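Local coordinates for cricket paralysis virus 1A protein (Cricket paralysis virus, PDB 6C3R), which suppresses antiviral RNA silencing in insect cells by inactivating host Argonaute-2 and recruiting a cellular ubiquitin ligase that promotes its degradation, at residues A[16-28]-A[113-127]. Numbering follows the deposited sequence.
Sequences QFEGNLDGFFCTF and FMDHLDWFQQWKLVS
Phe28, Phe120 and Trp123 form an aromatic cluster built from two edge-to-face pairs. CE1 of Phe120 points over the centre of the Phe28 ring, with the planes at 89°. Phe28 in turn sets its own edge on one face of the Trp123 indole, CD2 of Phe28 lying 3.5 Å from Trp123 CE2. With CG anti to the backbone N (chi1 161°), the indole reaches from helix 117-123 across to strand 26-30, where Cys26 CB packs 3.6 Å from Trp123 CZ2 and the Cys26 sulfur lies at the ring edge.

Two hydrogen bonds tie side chains of 113-127 to carbonyls of the loop. Trp123 NE1 donates to Leu21 O (3.3 Å, N-H...O angle 149°); this oxygen also accepts from Phe28 N, on the opposite face of its carbonyl plane, and is thus gripped twice. Lys124, its chain bent at chi3, brings NZ to 3.0 Å from Asn20 O, approaching from above the carbonyl plane. The loop carrying these acceptors is shaped by a type I' turn over Phe17-Asn20 and an Asx turn, in which Asp22 N donates to Asn20 OD1 (2.8 Å).

Where 16-28 leaves helix 2-16, Phe17 packs against the start of 113-127: Phe17 CE1 lies 3.6 Å from Phe113 CZ, the two rings meeting obliquely, while Leu21 CD2 lies 3.9 Å from Phe113 CE1.

This is structural packing, joining residues 16-28, which run from the end of helix 2-16 into strand 26-30, to helices 110-114 and 117-123. Phe113 also packs on Ala9 and Ile13 of helix 2-16, and Phe28 touches Leu106 of the parallel strand 104-108 and Trp80 of helix 77-90.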
loop_
_atom_site.group_PDB
_atom_site.type_symbol
_atom_site.label_atom_id
_atom_site.label_comp_id
_atom_site.label_asym_id
_atom_site.label_seq_id
_atom_site.Cartn_x
_atom_site.Cartn_y
_atom_site.Cartn_z
ATOM N N GLN A 16 29.057 6.110 14.203
ATOM C CA GLN A 16 28.280 7.342 14.397
ATOM C C GLN A 16 26.780 7.277 14.171
ATOM O O GLN A 16 26.094 8.250 14.474
ATOM C CB GLN A 16 28.852 8.424 13.520
ATOM C CG GLN A 16 30.274 8.782 13.876
ATOM C CD GLN A 16 30.801 9.869 12.982
ATOM O OE1 GLN A 16 30.066 10.419 12.160
ATOM N NE2 GLN A 16 32.086 10.181 13.122
ATOM N N PHE A 17 26.272 6.163 13.648
ATOM C CA PHE A 17 24.846 6.025 13.344
ATOM C C PHE A 17 24.235 4.854 14.101
ATOM O O PHE A 17 23.139 4.379 13.748
ATOM C CB PHE A 17 24.632 5.852 11.822
ATOM C CG PHE A 17 25.003 7.057 11.003
ATOM C CD1 PHE A 17 26.311 7.282 10.624
ATOM C CD2 PHE A 17 24.040 7.964 10.594
ATOM C CE1 PHE A 17 26.659 8.401 9.850
ATOM C CE2 PHE A 17 24.383 9.081 9.827
ATOM C CZ PHE A 17 25.697 9.302 9.454
ATOM N N GLU A 18 24.937 4.392 15.139
ATOM C CA GLU A 18 24.438 3.353 16.042
ATOM C C GLU A 18 23.994 2.101 15.286
ATOM O O GLU A 18 22.946 1.504 15.595
ATOM C CB GLU A 18 23.280 3.895 16.892
ATOM C CG GLU A 18 23.517 5.285 17.478
ATOM C CD GLU A 18 22.418 5.731 18.440
ATOM O OE1 GLU A 18 21.364 5.053 18.535
ATOM O OE2 GLU A 18 22.616 6.768 19.116
ATOM N N GLY A 19 24.781 1.738 14.271
ATOM C CA GLY A 19 24.576 0.522 13.498
ATOM C C GLY A 19 23.433 0.479 12.507
ATOM O O GLY A 19 23.163 -0.577 11.949
ATOM N N ASN A 20 22.749 1.587 12.261
ATOM C CA ASN A 20 21.588 1.544 11.364
ATOM C C ASN A 20 21.218 2.887 10.748
ATOM O O ASN A 20 21.581 3.946 11.254
ATOM C CB ASN A 20 20.366 0.997 12.092
ATOM C CG ASN A 20 19.690 2.049 12.942
ATOM O OD1 ASN A 20 18.730 2.682 12.505
ATOM N ND2 ASN A 20 20.214 2.277 14.135
ATOM N N LEU A 21 20.467 2.809 9.658
ATOM C CA LEU A 21 19.917 3.985 9.010
ATOM C C LEU A 21 18.417 3.843 8.900
ATOM O O LEU A 21 17.849 4.108 7.859
ATOM C CB LEU A 21 20.547 4.175 7.636
ATOM C CG LEU A 21 22.046 4.402 7.642
ATOM C CD1 LEU A 21 22.600 4.207 6.241
ATOM C CD2 LEU A 21 22.378 5.789 8.169
ATOM N N ASP A 22 17.778 3.437 9.989
ATOM C CA ASP A 22 16.324 3.392 10.043
ATOM C C ASP A 22 15.792 4.813 10.213
ATOM O O ASP A 22 16.265 5.548 11.073
ATOM C CB ASP A 22 15.828 2.514 11.193
ATOM C CG ASP A 22 16.322 1.076 11.105
ATOM O OD1 ASP A 22 16.880 0.671 10.063
ATOM O OD2 ASP A 22 16.148 0.335 12.095
ATOM N N GLY A 23 14.842 5.190 9.357
ATOM C CA GLY A 23 14.078 6.423 9.488
ATOM C C GLY A 23 12.593 6.105 9.609
ATOM O O GLY A 23 12.213 5.096 10.176
ATOM N N PHE A 24 11.767 6.977 9.048
ATOM C CA PHE A 24 10.317 6.901 9.173
ATOM C C PHE A 24 9.678 5.929 8.170
ATOM O O PHE A 24 9.483 6.272 6.999
ATOM C CB PHE A 24 9.734 8.316 8.998
ATOM C CG PHE A 24 8.301 8.441 9.418
ATOM C CD1 PHE A 24 7.891 8.020 10.687
ATOM C CD2 PHE A 24 7.357 8.994 8.556
ATOM C CE1 PHE A 24 6.570 8.131 11.080
ATOM C CE2 PHE A 24 6.023 9.105 8.947
ATOM C CZ PHE A 24 5.632 8.678 10.212
ATOM N N PHE A 25 9.355 4.722 8.649
ATOM C CA PHE A 25 8.834 3.605 7.817
ATOM C C PHE A 25 9.691 3.316 6.591
ATOM O O PHE A 25 9.194 2.835 5.568
ATOM C CB PHE A 25 7.369 3.832 7.412
ATOM C CG PHE A 25 6.452 3.958 8.582
ATOM C CD1 PHE A 25 6.280 2.886 9.458
ATOM C CD2 PHE A 25 5.781 5.150 8.840
ATOM C CE1 PHE A 25 5.458 3.003 10.567
ATOM C CE2 PHE A 25 4.947 5.266 9.945
ATOM C CZ PHE A 25 4.791 4.193 10.813
ATOM N N CYS A 26 10.990 3.584 6.723
ATOM C CA CYS A 26 11.935 3.384 5.653
ATOM C C CYS A 26 13.343 3.420 6.210
ATOM O O CYS A 26 13.670 4.290 7.028
ATOM C CB CYS A 26 11.770 4.458 4.573
ATOM S SG CYS A 26 12.635 4.064 3.038
ATOM N N THR A 27 14.172 2.484 5.753
ATOM C CA THR A 27 15.582 2.436 6.115
ATOM C C THR A 27 16.476 2.365 4.854
ATOM O O THR A 27 16.061 1.853 3.810
ATOM C CB THR A 27 15.859 1.253 7.083
ATOM O OG1 THR A 27 17.211 1.311 7.536
ATOM C CG2 THR A 27 15.623 -0.108 6.430
ATOM N N PHE A 28 17.696 2.877 4.978
ATOM C CA PHE A 28 18.688 2.831 3.905
ATOM C C PHE A 28 19.742 1.791 4.248
ATOM O O PHE A 28 20.098 1.647 5.414
ATOM C CB PHE A 28 19.424 4.169 3.754
ATOM C CG PHE A 28 18.756 5.150 2.861
ATOM C CD1 PHE A 28 18.963 5.108 1.490
ATOM C CD2 PHE A 28 17.966 6.164 3.389
ATOM C CE1 PHE A 28 18.372 6.041 0.649
ATOM C CE2 PHE A 28 17.372 7.099 2.551
ATOM C CZ PHE A 28 17.571 7.030 1.176
ATOM N N PHE A 113 26.663 7.974 0.388
ATOM C CA PHE A 113 26.422 8.017 1.830
ATOM C C PHE A 113 27.409 8.914 2.555
ATOM O O PHE A 113 27.019 9.704 3.394
ATOM C CB PHE A 113 26.470 6.617 2.430
ATOM C CG PHE A 113 26.482 6.605 3.936
ATOM C CD1 PHE A 113 25.378 7.056 4.655
ATOM C CD2 PHE A 113 27.602 6.159 4.645
ATOM C CE1 PHE A 113 25.385 7.042 6.048
ATOM C CE2 PHE A 113 27.605 6.136 6.037
ATOM C CZ PHE A 113 26.500 6.580 6.738
ATOM N N MET A 114 28.678 8.811 2.184
ATOM C CA MET A 114 29.729 9.566 2.832
ATOM C C MET A 114 29.933 10.966 2.292
ATOM O O MET A 114 30.552 11.776 2.963
ATOM C CB MET A 114 31.020 8.769 2.789
ATOM C CG MET A 114 30.893 7.480 3.584
ATOM S SD MET A 114 32.444 6.625 3.851
ATOM C CE MET A 114 33.000 6.349 2.166
ATOM N N ASP A 115 29.399 11.287 1.118
ATOM C CA ASP A 115 29.238 12.706 0.744
ATOM C C ASP A 115 28.040 13.390 1.406
ATOM O O ASP A 115 27.889 14.595 1.258
ATOM C CB ASP A 115 29.165 12.879 -0.776
ATOM C CG ASP A 115 30.476 12.515 -1.471
ATOM O OD1 ASP A 115 31.519 12.528 -0.802
ATOM O OD2 ASP A 115 30.476 12.215 -2.686
ATOM N N HIS A 116 27.195 12.650 2.134
ATOM C CA HIS A 116 25.934 13.183 2.667
ATOM C C HIS A 116 25.621 12.695 4.091
ATOM O O HIS A 116 24.465 12.493 4.444
ATOM C CB HIS A 116 24.774 12.857 1.715
ATOM C CG HIS A 116 24.942 13.412 0.334
ATOM N ND1 HIS A 116 25.490 12.687 -0.704
ATOM C CD2 HIS A 116 24.645 14.628 -0.178
ATOM C CE1 HIS A 116 25.511 13.428 -1.794
ATOM N NE2 HIS A 116 24.989 14.605 -1.505
ATOM N N LEU A 117 26.650 12.597 4.926
ATOM C CA LEU A 117 26.499 12.101 6.298
ATOM C C LEU A 117 25.478 12.879 7.134
ATOM O O LEU A 117 24.615 12.303 7.782
ATOM C CB LEU A 117 27.856 12.119 7.005
ATOM C CG LEU A 117 28.904 11.165 6.425
ATOM C CD1 LEU A 117 30.271 11.532 6.956
ATOM C CD2 LEU A 117 28.588 9.711 6.743
ATOM N N ASP A 118 25.577 14.193 7.108
ATOM C CA ASP A 118 24.641 15.027 7.847
ATOM C C ASP A 118 23.219 14.742 7.400
ATOM O O ASP A 118 22.341 14.554 8.236
ATOM C CB ASP A 118 24.962 16.514 7.676
ATOM C CG ASP A 118 26.240 16.924 8.397
ATOM O OD1 ASP A 118 26.571 16.314 9.442
ATOM O OD2 ASP A 118 26.922 17.868 7.925
ATOM N N TRP A 119 23.011 14.664 6.087
ATOM C CA TRP A 119 21.682 14.392 5.535
ATOM C C TRP A 119 21.114 13.055 6.029
ATOM O O TRP A 119 19.962 12.997 6.414
ATOM C CB TRP A 119 21.710 14.453 4.004
ATOM C CG TRP A 119 20.357 14.412 3.389
ATOM C CD1 TRP A 119 19.598 15.473 3.013
ATOM C CD2 TRP A 119 19.589 13.238 3.076
ATOM N NE1 TRP A 119 18.405 15.042 2.497
ATOM C CE2 TRP A 119 18.368 13.678 2.526
ATOM C CE3 TRP A 119 19.809 11.855 3.233
ATOM C CZ2 TRP A 119 17.386 12.799 2.115
ATOM C CZ3 TRP A 119 18.831 10.979 2.826
ATOM C CH2 TRP A 119 17.631 11.447 2.275
ATOM N N PHE A 120 21.916 11.997 6.015
ATOM C CA PHE A 120 21.468 10.676 6.495
ATOM C C PHE A 120 21.218 10.608 7.997
ATOM O O PHE A 120 20.449 9.782 8.465
ATOM C CB PHE A 120 22.446 9.561 6.085
ATOM C CG PHE A 120 22.266 9.140 4.673
ATOM C CD1 PHE A 120 21.187 8.352 4.317
ATOM C CD2 PHE A 120 23.121 9.595 3.684
ATOM C CE1 PHE A 120 20.982 8.000 2.999
ATOM C CE2 PHE A 120 22.925 9.243 2.372
ATOM C CZ PHE A 120 21.856 8.448 2.027
ATOM N N GLN A 121 21.907 11.472 8.730
ATOM C CA GLN A 121 21.699 11.632 10.163
ATOM C C GLN A 121 20.327 12.310 10.444
ATOM O O GLN A 121 19.608 11.910 11.374
ATOM C CB GLN A 121 22.886 12.416 10.751
ATOM C CG GLN A 121 23.055 12.267 12.247
ATOM C CD GLN A 121 23.520 10.881 12.651
ATOM O OE1 GLN A 121 24.704 10.557 12.527
ATOM N NE2 GLN A 121 22.592 10.064 13.177
ATOM N N GLN A 122 19.953 13.296 9.623
ATOM C CA GLN A 122 18.634 13.898 9.735
ATOM C C GLN A 122 17.514 12.983 9.272
ATOM O O GLN A 122 16.476 12.894 9.932
ATOM C CB GLN A 122 18.537 15.195 8.981
ATOM C CG GLN A 122 17.159 15.870 9.107
ATOM C CD GLN A 122 16.622 16.065 10.544
ATOM O OE1 GLN A 122 17.383 16.106 11.523
ATOM N NE2 GLN A 122 15.292 16.214 10.658
ATOM N N TRP A 123 17.702 12.328 8.131
ATOM C CA TRP A 123 16.811 11.263 7.699
ATOM C C TRP A 123 16.309 10.401 8.867
ATOM O O TRP A 123 15.126 10.063 8.908
ATOM C CB TRP A 123 17.534 10.389 6.679
ATOM C CG TRP A 123 16.930 9.028 6.485
ATOM C CD1 TRP A 123 17.289 7.868 7.116
ATOM C CD2 TRP A 123 15.869 8.695 5.606
ATOM N NE1 TRP A 123 16.504 6.835 6.680
ATOM C CE2 TRP A 123 15.620 7.320 5.751
ATOM C CE3 TRP A 123 15.108 9.423 4.693
ATOM C CZ2 TRP A 123 14.636 6.657 5.009
ATOM C CZ3 TRP A 123 14.126 8.765 3.954
ATOM C CH2 TRP A 123 13.896 7.398 4.124
ATOM N N LYS A 124 17.203 10.033 9.797
ATOM C CA LYS A 124 16.847 9.137 10.909
ATOM C C LYS A 124 15.848 9.724 11.906
ATOM O O LYS A 124 15.164 8.983 12.605
ATOM C CB LYS A 124 18.088 8.722 11.703
ATOM C CG LYS A 124 19.005 7.746 11.005
ATOM C CD LYS A 124 20.061 7.229 11.961
ATOM C CE LYS A 124 19.515 6.154 12.884
ATOM N NZ LYS A 124 20.638 5.493 13.598
ATOM N N LEU A 125 15.801 11.045 11.986
ATOM C CA LEU A 125 14.978 11.740 12.955
ATOM C C LEU A 125 13.599 12.159 12.456
ATOM O O LEU A 125 12.828 12.743 13.228
ATOM C CB LEU A 125 15.733 12.979 13.432
ATOM C CG LEU A 125 17.092 12.692 14.078
ATOM C CD1 LEU A 125 17.922 13.963 14.172
ATOM C CD2 LEU A 125 16.874 12.034 15.430
ATOM N N VAL A 126 13.282 11.867 11.191
ATOM C CA VAL A 126 11.974 12.204 10.597
ATOM C C VAL A 126 10.902 11.439 11.363
ATOM O O VAL A 126 11.044 10.234 11.579
ATOM C CB VAL A 126 11.916 11.893 9.065
ATOM C CG1 VAL A 126 10.519 12.092 8.497
ATOM C CG2 VAL A 126 12.904 12.770 8.303
ATOM N N SER A 127 9.859 12.151 11.787
ATOM C CA SER A 127 8.809 11.617 12.691
ATOM C C SER A 127 7.372 11.662 12.140
ATOM O O SER A 127 6.449 11.216 12.821
ATOM C CB SER A 127 8.827 12.403 14.014
ATOM O OG SER A 127 10.136 12.468 14.536
#